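Acetyltransferase (Sinorhizobium meliloti, PDB 4JXR) is a GNAT-superfamily enzyme that probably transfers an acetyl group from acetyl-CoA to an amine substrate. Local coordinates at residues Gly116-Ile121 with Leu166-Ala171; Asn52-Val57 with Tyr71-Arg76; Ala80-Val85 with Tyr179-Tyr184. All coordinates share one frame; numbering follows the deposited sequence.

How the interactions relate
The three contacts lie on one mixed sheet, at the ends of neighbouring strands. Interaction 2 comes first along the chain, within the hairpin of strands 56-60 and 66-74; interaction 3 then closes a long loop, inside which interaction 1 is nested. The centre of interaction 3 is about 11 Å from the centres of both others, which are themselves about 14 Å apart. Phe117 bridges the set, touching Tyr54 on one hand and Pro180 on the other, while hydroxyls of the tail residues Tyr179 and Tyr184 bond to the 52-57 segment. The segments after strand 155-165 thus return to the strand ends on this side of the sheet, and all three contacts also meet the second subunit.

Interaction 1: residues Gly116-Ile121 with Leu166-Ala171; sequences GFRQMI and LGEGTA
Arg118 grips the loop that follows strand 155-165 at two points, once through its backbone and once through its guanidinium group. At the first, Leu166 N donates to Arg118 O over 2.9 Å, nearly straight at the hydrogen. At the second, Arg118 NH1 reaches Gly169 O at 2.8 Å; this acceptor sits at the guanidinium edge, in its plane, while Glu168 CB covers one face. The arginine CB and CG already lie near this carbonyl oxygen, and a bend at chi2 (-61°) keeps CD beside it and turns the chain back so that NH1 can reach it. The Glu168 carboxylate runs alongside, but its salt bridge is long, 3.7 Å from Arg118 NH2 to Glu168 OE1, with no N-H aimed at the oxygen; OE1 bonds instead to Thr172 OG1, and Thr172 O takes a further bond from NH1. On the apolar side, Leu166 CD1 packs against Phe117 CB at 3.8 Å and against CB of selenomethionine Met120 at 4.1 Å.

In the next shell, two consecutive type II' turns, Leu166-Gly169 and Glu168-Ala171, present the Gly169 carbonyl to the arginine; Gly167 and Gly169 hold the positive-phi positions. A water accepts from Gln119 NE2 at 3.0 Å and, weakly, from Thr170 N, while Gln119 OE1 is bonded to Gln163. Strand 119-125 starts here between strands 84-91 and 155-165: backbone bonds tie Arg118 and Gln119 to Phe83, Leu166 lies on Cys112 and Thr113 of helix 100-115, and Trp156 of the second subunit packs on Arg118 and Thr170.

Interaction 2: residues Asn52-Val57 with Tyr71-Arg76; sequences NGYPYV and YASAFR
Tyr54 lays one ring face over Ser73 CA, with Ala72 near the root of the side chain and Ala74 near its tip, and its path illustrates how an aromatic residue can cover the end of a beta hairpin. Its CB is 3.1 Å from Ala72 O, and CG stays near the same oxygen. With CG anti to the carbonyl carbon (chi1 -65°), the ring then swings over the neighbouring strand, where Ser73 CA sits almost on the ring normal, 3.7 Å from the centroid, as a CH-pi contact. Farther out, CE2 and CZ pass Ala74 N, and at the tip OH touches Ala74 CB at 3.6 Å. The hydroxyl is hydrogen-bonded to Tyr184 OH, outside the two segments.

Beside it, Pro55 O accepts from Ala72 N at 3.2 Å, and the ring of Pro55 rests on Ala72 CB. Tyr56 and Tyr71, an antiparallel non-hydrogen-bonded pair, send their side chains out together. The backbone pairing puts Tyr71 CB over the Tyr56 ring face, and chi1 of 60° turns the Tyr71 ring alongside, bringing its CD2 to 3.7 Å from Tyr56 CE2; the planes differ by 32°. Ile49 of helix 39-51 touches all three tyrosines. In one of two Ser73 conformers, a water joins Asn52 ND2 to Ser73 OG.

Chemically, the contact is mostly aromatic and aliphatic, with a single direct hydrogen bond between the segments. Ala72 O is buried by it with no hydrogen-bonding partner in the model, the methylene of Tyr54 lying close by.

Interaction 3: residues Ala80-Val85 with Tyr179-Tyr184; sequences AYRFLV and YPDTLY
Arg82 and Asp181 form the tight core of this contact, a side-on grip in which NE and NH2 of the arginine converge on one carboxylate oxygen. Arg82 NH2 meets Asp181 OD1 at 2.9 Å, nearly along the C-O axis, whereas NE comes to it at 3.1 Å from above the carboxylate plane. Both bonds lie close to the guanidinium plane, and NE adds a weak bond to Asp181 O. The reach depends on an arginine that is fully extended from CG to NE, leaving the backbone at chi1 65° and passing Leu183 O, 3.4 Å from CD. Thr79 O binds NH1, and Gly177 N holds the other aspartate oxygen, so both groups are fixed in rotation.

Phe83 tightens the same spot. Its CE2 lies over one guanidinium face, offset toward the rim, and its CZ comes edge-on to Asp181 OD1 at 3.4 Å, ring and carboxylate being nearly coplanar. Pro180 follows a cis peptide bond and begins a type I turn; its side chain and that of Phe83 cross at about a right angle, CG to Phe83 CD1 3.8 Å.

Between the side chains, the fit toward Leu183 and the partly exposed Tyr184 is looser: Arg82 CB is 4.1 Å from Leu183 CB and equally far from Tyr184 CD2. The Tyr184 hydroxyl is hydrogen-bonded to Tyr54 OH.

The arrangement is a buried salt bridge that pins the C-terminal tail to the turn leading into strand 84-91. In the GNAT fold this strand carries acetyl-CoA contacts, here at Ile89 and Leu91, but the clasp itself lies at its opposite end, away from that site.

Interaction 1: residues Gly116-Ile121 with Leu166-Ala171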
loop_
_atom_site.group_PDB
_atom_site.type_symbol
_atom_site.label_atom_id
_atom_site.label_comp_id
_atom_site.label_asym_id
_atom_site.label_seq_id
_atom_site.Cartn_x
_atom_site.Cartn_y
_atom_site.Cartn_z
ATOM N N GLY A 116 -5.395 20.403 3.585
ATOM C CA GLY A 116 -5.452 20.451 2.148
ATOM C C GLY A 116 -5.358 19.127 1.432
ATOM O O GLY A 116 -5.230 19.097 0.217
ATOM N N PHE A 117 -5.424 17.999 2.143
ATOM C CA PHE A 117 -5.571 16.710 1.489
ATOM C C PHE A 117 -6.939 16.608 0.824
ATOM O O PHE A 117 -7.868 17.325 1.196
ATOM C CB PHE A 117 -5.323 15.577 2.487
ATOM C CG PHE A 117 -3.942 15.625 3.114
ATOM C CD1 PHE A 117 -2.849 15.194 2.387
ATOM C CD2 PHE A 117 -3.724 16.133 4.355
ATOM C CE1 PHE A 117 -1.586 15.272 2.909
ATOM C CE2 PHE A 117 -2.489 16.191 4.892
ATOM C CZ PHE A 117 -1.387 15.778 4.171
ATOM N N ARG A 118 -7.044 15.705 -0.138
ATOM C CA ARG A 118 -8.255 15.615 -0.979
ATOM C C ARG A 118 -8.983 14.263 -0.917
ATOM O O ARG A 118 -10.107 14.206 -1.319
ATOM C CB ARG A 118 -7.927 15.960 -2.433
ATOM C CG ARG A 118 -7.442 17.406 -2.624
ATOM C CD ARG A 118 -8.490 18.438 -2.199
ATOM N NE ARG A 118 -8.110 19.783 -2.678
ATOM C CZ ARG A 118 -8.340 20.193 -3.921
ATOM N NH1 ARG A 118 -8.959 19.456 -4.805
ATOM N NH2 ARG A 118 -7.910 21.398 -4.265
ATOM N N GLN A 119 -8.315 13.193 -0.417
ATOM C CA GLN A 119 -8.959 11.894 -0.291
ATOM C C GLN A 119 -8.376 11.216 0.931
ATOM O O GLN A 119 -7.194 11.386 1.224
ATOM C CB GLN A 119 -8.708 11.002 -1.508
ATOM C CG GLN A 119 -9.173 11.586 -2.850
ATOM C CD GLN A 119 -10.665 11.640 -3.020
ATOM O OE1 GLN A 119 -11.437 10.877 -2.447
ATOM N NE2 GLN A 119 -11.118 12.577 -3.911
HETATM N N MSE A 120 -9.215 10.423 1.608
HETATM C CA MSE A 120 -8.758 9.596 2.719
HETATM C C MSE A 120 -9.178 8.150 2.453
HETATM O O MSE A 120 -10.330 7.878 2.098
HETATM C CB MSE A 120 -9.335 10.086 4.038
HETATM C CG MSE A 120 -8.746 9.361 5.271
HETATM SE SE MSE A 120 -9.260 10.141 6.945
HETATM C CE MSE A 120 -8.103 11.623 6.955
ATOM N N ILE A 121 -8.233 7.238 2.620
ATOM C CA ILE A 121 -8.459 5.798 2.504
ATOM C C ILE A 121 -8.268 5.145 3.846
ATOM O O ILE A 121 -7.405 5.520 4.629
ATOM C CB ILE A 121 -7.511 5.210 1.386
ATOM C CG1 ILE A 121 -7.771 3.758 1.009
ATOM C CG2 ILE A 121 -6.051 5.353 1.749
ATOM C CD1 ILE A 121 -7.074 3.360 -0.299
ATOM N N LEU A 166 -12.094 14.457 0.769
ATOM C CA LEU A 166 -11.842 15.503 1.735
ATOM C C LEU A 166 -11.934 16.855 1.023
ATOM O O LEU A 166 -11.334 17.032 -0.039
ATOM C CB LEU A 166 -10.441 15.390 2.356
ATOM C CG LEU A 166 -10.139 14.089 3.097
ATOM C CD1 LEU A 166 -8.675 14.052 3.436
ATOM C CD2 LEU A 166 -10.987 13.928 4.345
ATOM N N GLY A 167 -12.590 17.803 1.650
ATOM C CA GLY A 167 -12.661 19.117 1.108
ATOM C C GLY A 167 -13.233 19.151 -0.297
ATOM O O GLY A 167 -14.244 18.553 -0.581
ATOM N N GLU A 168 -12.490 19.832 -1.155
ATOM C CA GLU A 168 -12.863 19.949 -2.558
ATOM C C GLU A 168 -12.725 18.631 -3.338
ATOM O O GLU A 168 -13.163 18.579 -4.464
ATOM C CB GLU A 168 -12.065 21.101 -3.212
ATOM C CG GLU A 168 -12.498 22.456 -2.642
ATOM C CD GLU A 168 -11.665 23.680 -3.084
ATOM O OE1 GLU A 168 -10.809 23.608 -3.904
ATOM O OE2 GLU A 168 -11.896 24.776 -2.547
ATOM N N GLY A 169 -12.041 17.617 -2.789
ATOM C CA GLY A 169 -11.976 16.305 -3.444
ATOM C C GLY A 169 -11.351 16.439 -4.828
ATOM O O GLY A 169 -10.293 17.019 -4.997
ATOM N N THR A 170 -12.037 15.865 -5.828
ATOM C CA THR A 170 -11.568 15.892 -7.193
ATOM C C THR A 170 -12.063 17.099 -7.960
ATOM O O THR A 170 -11.731 17.221 -9.163
ATOM C CB THR A 170 -11.992 14.583 -7.935
ATOM O OG1 THR A 170 -11.255 14.445 -9.145
ATOM C CG2 THR A 170 -13.517 14.641 -8.220
ATOM N N ALA A 171 -12.830 17.976 -7.334
ATOM C CA ALA A 171 -13.556 19.000 -8.068
ATOM C C ALA A 171 -12.698 20.149 -8.549
ATOM O O ALA A 171 -13.119 20.879 -9.488
ATOM C CB ALA A 171 -14.739 19.505 -7.247
HETATM O O HOH W 1 -13.838 13.191 -4.947
#

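Interaction 2: residues Asn52-Val57 with Tyr71-Arg76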
loop_
_atom_site.group_PDB
_atom_site.type_symbol
_atom_site.label_atom_id
_atom_site.label_comp_id
_atom_site.label_asym_id
_atom_site.label_seq_id
_atom_site.Cartn_x
_atom_site.Cartn_y
_atom_site.Cartn_z
ATOM N N ASN A 52 6.423 14.762 8.548
ATOM C CA ASN A 52 5.775 14.973 7.275
ATOM C C ASN A 52 4.547 15.876 7.354
ATOM O O ASN A 52 3.855 16.051 6.362
ATOM C CB ASN A 52 5.432 13.619 6.638
ATOM C CG ASN A 52 6.597 12.923 6.025
ATOM O OD1 ASN A 52 7.391 13.546 5.333
ATOM N ND2 ASN A 52 6.634 11.615 6.154
ATOM N N GLY A 53 4.262 16.414 8.525
ATOM C CA GLY A 53 3.163 17.350 8.697
ATOM C C GLY A 53 1.812 16.716 8.967
ATOM O O GLY A 53 0.824 17.428 9.090
ATOM N N TYR A 54 1.760 15.397 9.092
ATOM C CA TYR A 54 0.500 14.721 9.327
ATOM C C TYR A 54 0.078 14.826 10.788
ATOM O O TYR A 54 0.931 14.842 11.674
ATOM C CB TYR A 54 0.668 13.237 8.975
ATOM C CG TYR A 54 0.947 12.929 7.542
ATOM C CD1 TYR A 54 0.068 13.258 6.517
ATOM C CD2 TYR A 54 2.080 12.231 7.164
ATOM C CE1 TYR A 54 0.303 12.913 5.210
ATOM C CE2 TYR A 54 2.324 11.870 5.851
ATOM C CZ TYR A 54 1.424 12.203 4.860
ATOM O OH TYR A 54 1.680 11.819 3.588
ATOM N N PRO A 55 -1.212 14.799 11.061
ATOM C CA PRO A 55 -1.722 14.876 12.427
ATOM C C PRO A 55 -1.588 13.529 13.131
ATOM O O PRO A 55 -1.851 12.468 12.557
ATOM C CB PRO A 55 -3.183 15.260 12.247
ATOM C CG PRO A 55 -3.542 14.658 10.886
ATOM C CD PRO A 55 -2.298 14.860 10.082
ATOM N N TYR A 56 -1.264 13.598 14.411
ATOM C CA TYR A 56 -1.095 12.418 15.272
ATOM C C TYR A 56 -1.679 12.814 16.621
ATOM O O TYR A 56 -1.180 13.778 17.253
ATOM C CB TYR A 56 0.391 12.052 15.340
ATOM C CG TYR A 56 0.729 10.659 15.821
ATOM C CD1 TYR A 56 0.136 10.096 16.955
ATOM C CD2 TYR A 56 1.661 9.883 15.172
ATOM C CE1 TYR A 56 0.501 8.827 17.397
ATOM C CE2 TYR A 56 2.038 8.639 15.599
ATOM C CZ TYR A 56 1.459 8.124 16.757
ATOM O OH TYR A 56 1.807 6.872 17.262
ATOM N N VAL A 57 -2.757 12.168 17.034
ATOM C CA VAL A 57 -3.561 12.586 18.153
ATOM C C VAL A 57 -3.818 11.459 19.141
ATOM O O VAL A 57 -3.702 10.272 18.802
ATOM C CB VAL A 57 -4.897 13.223 17.657
ATOM C CG1 VAL A 57 -4.649 14.383 16.665
ATOM C CG2 VAL A 57 -5.779 12.219 17.012
ATOM N N TYR A 71 -3.705 8.514 13.775
ATOM C CA TYR A 71 -2.924 9.390 12.926
ATOM C C TYR A 71 -3.326 9.215 11.492
ATOM O O TYR A 71 -3.912 8.194 11.112
ATOM C CB TYR A 71 -1.399 9.179 13.104
ATOM C CG TYR A 71 -0.920 7.796 12.792
ATOM C CD1 TYR A 71 -0.624 7.388 11.498
ATOM C CD2 TYR A 71 -0.657 6.892 13.800
ATOM C CE1 TYR A 71 -0.192 6.106 11.236
ATOM C CE2 TYR A 71 -0.201 5.622 13.517
ATOM C CZ TYR A 71 0.032 5.242 12.239
ATOM O OH TYR A 71 0.516 3.983 11.984
ATOM N N ALA A 72 -3.004 10.209 10.678
ATOM C CA ALA A 72 -3.012 10.083 9.249
ATOM C C ALA A 72 -1.599 9.961 8.753
ATOM O O ALA A 72 -0.664 10.499 9.364
ATOM C CB ALA A 72 -3.686 11.290 8.594
ATOM N N SER A 73 -1.402 9.249 7.669
ATOM C CA SER A 73 -0.114 9.173 7.038
ATOM C C SER A 73 -0.324 8.849 5.559
ATOM O O SER A 73 -1.453 8.775 5.067
ATOM C CB SER A 73 0.741 8.122 7.708
ATOM O OG SER A 73 2.086 8.234 7.232
ATOM N N ALA A 74 0.764 8.685 4.809
ATOM C CA ALA A 74 0.625 8.324 3.403
ATOM C C ALA A 74 0.019 6.944 3.265
ATOM O O ALA A 74 0.335 6.028 4.028
ATOM C CB ALA A 74 1.969 8.319 2.739
ATOM N N PHE A 75 -0.767 6.762 2.209
ATOM C CA PHE A 75 -1.089 5.419 1.735
ATOM C C PHE A 75 0.191 4.779 1.150
ATOM O O PHE A 75 0.578 3.685 1.527
ATOM C CB PHE A 75 -2.169 5.545 0.657
ATOM C CG PHE A 75 -2.419 4.260 -0.069
ATOM C CD1 PHE A 75 -2.971 3.191 0.557
ATOM C CD2 PHE A 75 -2.100 4.109 -1.393
ATOM C CE1 PHE A 75 -3.161 1.977 -0.094
ATOM C CE2 PHE A 75 -2.277 2.913 -2.060
ATOM C CZ PHE A 75 -2.789 1.831 -1.410
ATOM N N ARG A 76 0.840 5.484 0.243
ATOM C CA ARG A 76 2.156 5.216 -0.281
ATOM C C ARG A 76 2.830 6.570 -0.479
ATOM O O ARG A 76 2.194 7.518 -0.861
ATOM C CB ARG A 76 2.128 4.457 -1.621
ATOM C CG ARG A 76 1.638 3.058 -1.502
ATOM C CD ARG A 76 1.551 2.194 -2.775
ATOM N NE ARG A 76 1.418 0.792 -2.391
ATOM C CZ ARG A 76 1.383 -0.240 -3.241
ATOM N NH1 ARG A 76 1.314 -0.051 -4.547
ATOM N NH2 ARG A 76 1.376 -1.458 -2.772
HETATM O O HOH W 2 4.689 9.561 7.280
#

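Interaction 3: residues Ala80-Val85 with Tyr179-Tyr184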
loop_
_atom_site.group_PDB
_atom_site.type_symbol
_atom_site.label_atom_id
_atom_site.label_comp_id
_atom_site.label_asym_id
_atom_site.label_seq_id
_atom_site.Cartn_x
_atom_site.Cartn_y
_atom_site.Cartn_z
ATOM N N ALA A 80 2.670 11.212 -6.700
ATOM C CA ALA A 80 1.316 11.433 -7.161
ATOM C C ALA A 80 0.262 11.149 -6.117
ATOM O O ALA A 80 -0.854 11.573 -6.284
ATOM C CB ALA A 80 1.048 10.711 -8.448
ATOM N N TYR A 81 0.604 10.402 -5.054
ATOM C CA TYR A 81 -0.295 10.127 -3.953
ATOM C C TYR A 81 -0.312 11.202 -2.876
ATOM O O TYR A 81 -0.930 11.034 -1.840
ATOM C CB TYR A 81 0.044 8.799 -3.279
ATOM C CG TYR A 81 -0.258 7.537 -4.027
ATOM C CD1 TYR A 81 -1.563 7.197 -4.380
ATOM C CD2 TYR A 81 0.732 6.605 -4.289
ATOM C CE1 TYR A 81 -1.853 5.928 -4.899
ATOM C CE2 TYR A 81 0.449 5.339 -4.855
ATOM C CZ TYR A 81 -0.832 5.045 -5.168
ATOM O OH TYR A 81 -1.144 3.794 -5.703
ATOM N N ARG A 82 0.367 12.349 -3.090
ATOM C CA ARG A 82 0.557 13.275 -1.973
ATOM C C ARG A 82 -0.726 13.877 -1.419
ATOM O O ARG A 82 -0.725 14.302 -0.253
ATOM C CB ARG A 82 1.561 14.371 -2.344
ATOM C CG ARG A 82 1.123 15.304 -3.467
ATOM C CD ARG A 82 2.338 16.052 -4.005
ATOM N NE ARG A 82 2.047 16.975 -5.100
ATOM C CZ ARG A 82 1.860 16.621 -6.365
ATOM N NH1 ARG A 82 1.921 15.355 -6.728
ATOM N NH2 ARG A 82 1.637 17.561 -7.283
ATOM N N PHE A 83 -1.792 13.934 -2.184
ATOM C CA PHE A 83 -3.074 14.464 -1.710
ATOM C C PHE A 83 -3.960 13.404 -1.077
ATOM O O PHE A 83 -5.089 13.710 -0.672
ATOM C CB PHE A 83 -3.834 15.166 -2.848
ATOM C CG PHE A 83 -3.021 16.282 -3.440
ATOM C CD1 PHE A 83 -2.858 17.469 -2.792
ATOM C CD2 PHE A 83 -2.364 16.095 -4.650
ATOM C CE1 PHE A 83 -2.015 18.458 -3.342
ATOM C CE2 PHE A 83 -1.538 17.079 -5.181
ATOM C CZ PHE A 83 -1.386 18.235 -4.534
ATOM N N LEU A 84 -3.469 12.173 -0.970
ATOM C CA LEU A 84 -4.169 11.028 -0.347
ATOM C C LEU A 84 -3.533 10.735 0.995
ATOM O O LEU A 84 -2.317 10.606 1.115
ATOM C CB LEU A 84 -4.017 9.830 -1.265
ATOM C CG LEU A 84 -4.536 8.486 -0.707
ATOM C CD1 LEU A 84 -6.005 8.508 -0.456
ATOM C CD2 LEU A 84 -4.152 7.359 -1.635
ATOM N N VAL A 85 -4.370 10.575 2.003
ATOM C CA VAL A 85 -3.959 10.142 3.318
ATOM C C VAL A 85 -4.726 8.867 3.695
ATOM O O VAL A 85 -5.812 8.588 3.183
ATOM C CB VAL A 85 -4.170 11.205 4.396
ATOM C CG1 VAL A 85 -3.060 12.223 4.370
ATOM C CG2 VAL A 85 -5.531 11.879 4.283
ATOM N N TYR A 179 1.494 23.265 1.002
ATOM C CA TYR A 179 1.264 21.946 1.583
ATOM C C TYR A 179 -0.175 21.540 1.323
ATOM O O TYR A 179 -1.045 22.345 1.512
ATOM C CB TYR A 179 1.547 22.023 3.096
ATOM C CG TYR A 179 1.496 20.670 3.819
ATOM C CD1 TYR A 179 2.624 19.913 3.925
ATOM C CD2 TYR A 179 0.330 20.186 4.380
ATOM C CE1 TYR A 179 2.628 18.681 4.587
ATOM C CE2 TYR A 179 0.302 18.953 5.005
ATOM C CZ TYR A 179 1.452 18.206 5.140
ATOM O OH TYR A 179 1.385 17.001 5.789
ATOM N N PRO A 180 -0.433 20.257 0.944
ATOM C CA PRO A 180 0.519 19.122 0.857
ATOM C C PRO A 180 1.119 18.931 -0.529
ATOM O O PRO A 180 1.751 17.900 -0.784
ATOM C CB PRO A 180 -0.360 17.935 1.284
ATOM C CG PRO A 180 -1.695 18.306 0.691
ATOM C CD PRO A 180 -1.814 19.798 0.889
ATOM N N ASP A 181 0.978 19.905 -1.439
ATOM C CA ASP A 181 1.621 19.798 -2.749
ATOM C C ASP A 181 3.118 19.676 -2.626
ATOM O O ASP A 181 3.770 19.167 -3.549
ATOM C CB ASP A 181 1.296 21.045 -3.590
ATOM C CG ASP A 181 1.739 20.904 -4.998
ATOM O OD1 ASP A 181 1.386 19.922 -5.664
ATOM O OD2 ASP A 181 2.457 21.819 -5.499
ATOM N N THR A 182 3.668 20.170 -1.537
ATOM C CA THR A 182 5.088 20.162 -1.276
ATOM C C THR A 182 5.653 18.825 -0.778
ATOM O O THR A 182 6.858 18.691 -0.619
ATOM C CB THR A 182 5.417 21.242 -0.256
ATOM O OG1 THR A 182 4.546 21.049 0.857
ATOM C CG2 THR A 182 5.155 22.614 -0.827
ATOM N N LEU A 183 4.779 17.834 -0.492
ATOM C CA LEU A 183 5.246 16.522 -0.041
ATOM C C LEU A 183 5.754 15.705 -1.200
ATOM O O LEU A 183 5.200 15.677 -2.293
ATOM C CB LEU A 183 4.118 15.734 0.615
ATOM C CG LEU A 183 3.758 16.101 2.030
ATOM C CD1 LEU A 183 2.499 15.374 2.422
ATOM C CD2 LEU A 183 4.862 15.721 2.966
ATOM N N TYR A 184 6.799 14.944 -0.907
ATOM C CA TYR A 184 7.292 13.918 -1.810
ATOM C C TYR A 184 7.764 14.450 -3.141
ATOM O O TYR A 184 7.564 13.834 -4.171
ATOM C CB TYR A 184 6.280 12.758 -1.991
ATOM C CG TYR A 184 5.727 12.282 -0.646
ATOM C CD1 TYR A 184 6.546 12.037 0.450
ATOM C CD2 TYR A 184 4.394 12.067 -0.479
ATOM C CE1 TYR A 184 6.027 11.677 1.680
ATOM C CE2 TYR A 184 3.841 11.706 0.738
ATOM C CZ TYR A 184 4.667 11.543 1.815
ATOM O OH TYR A 184 4.201 11.204 3.082
#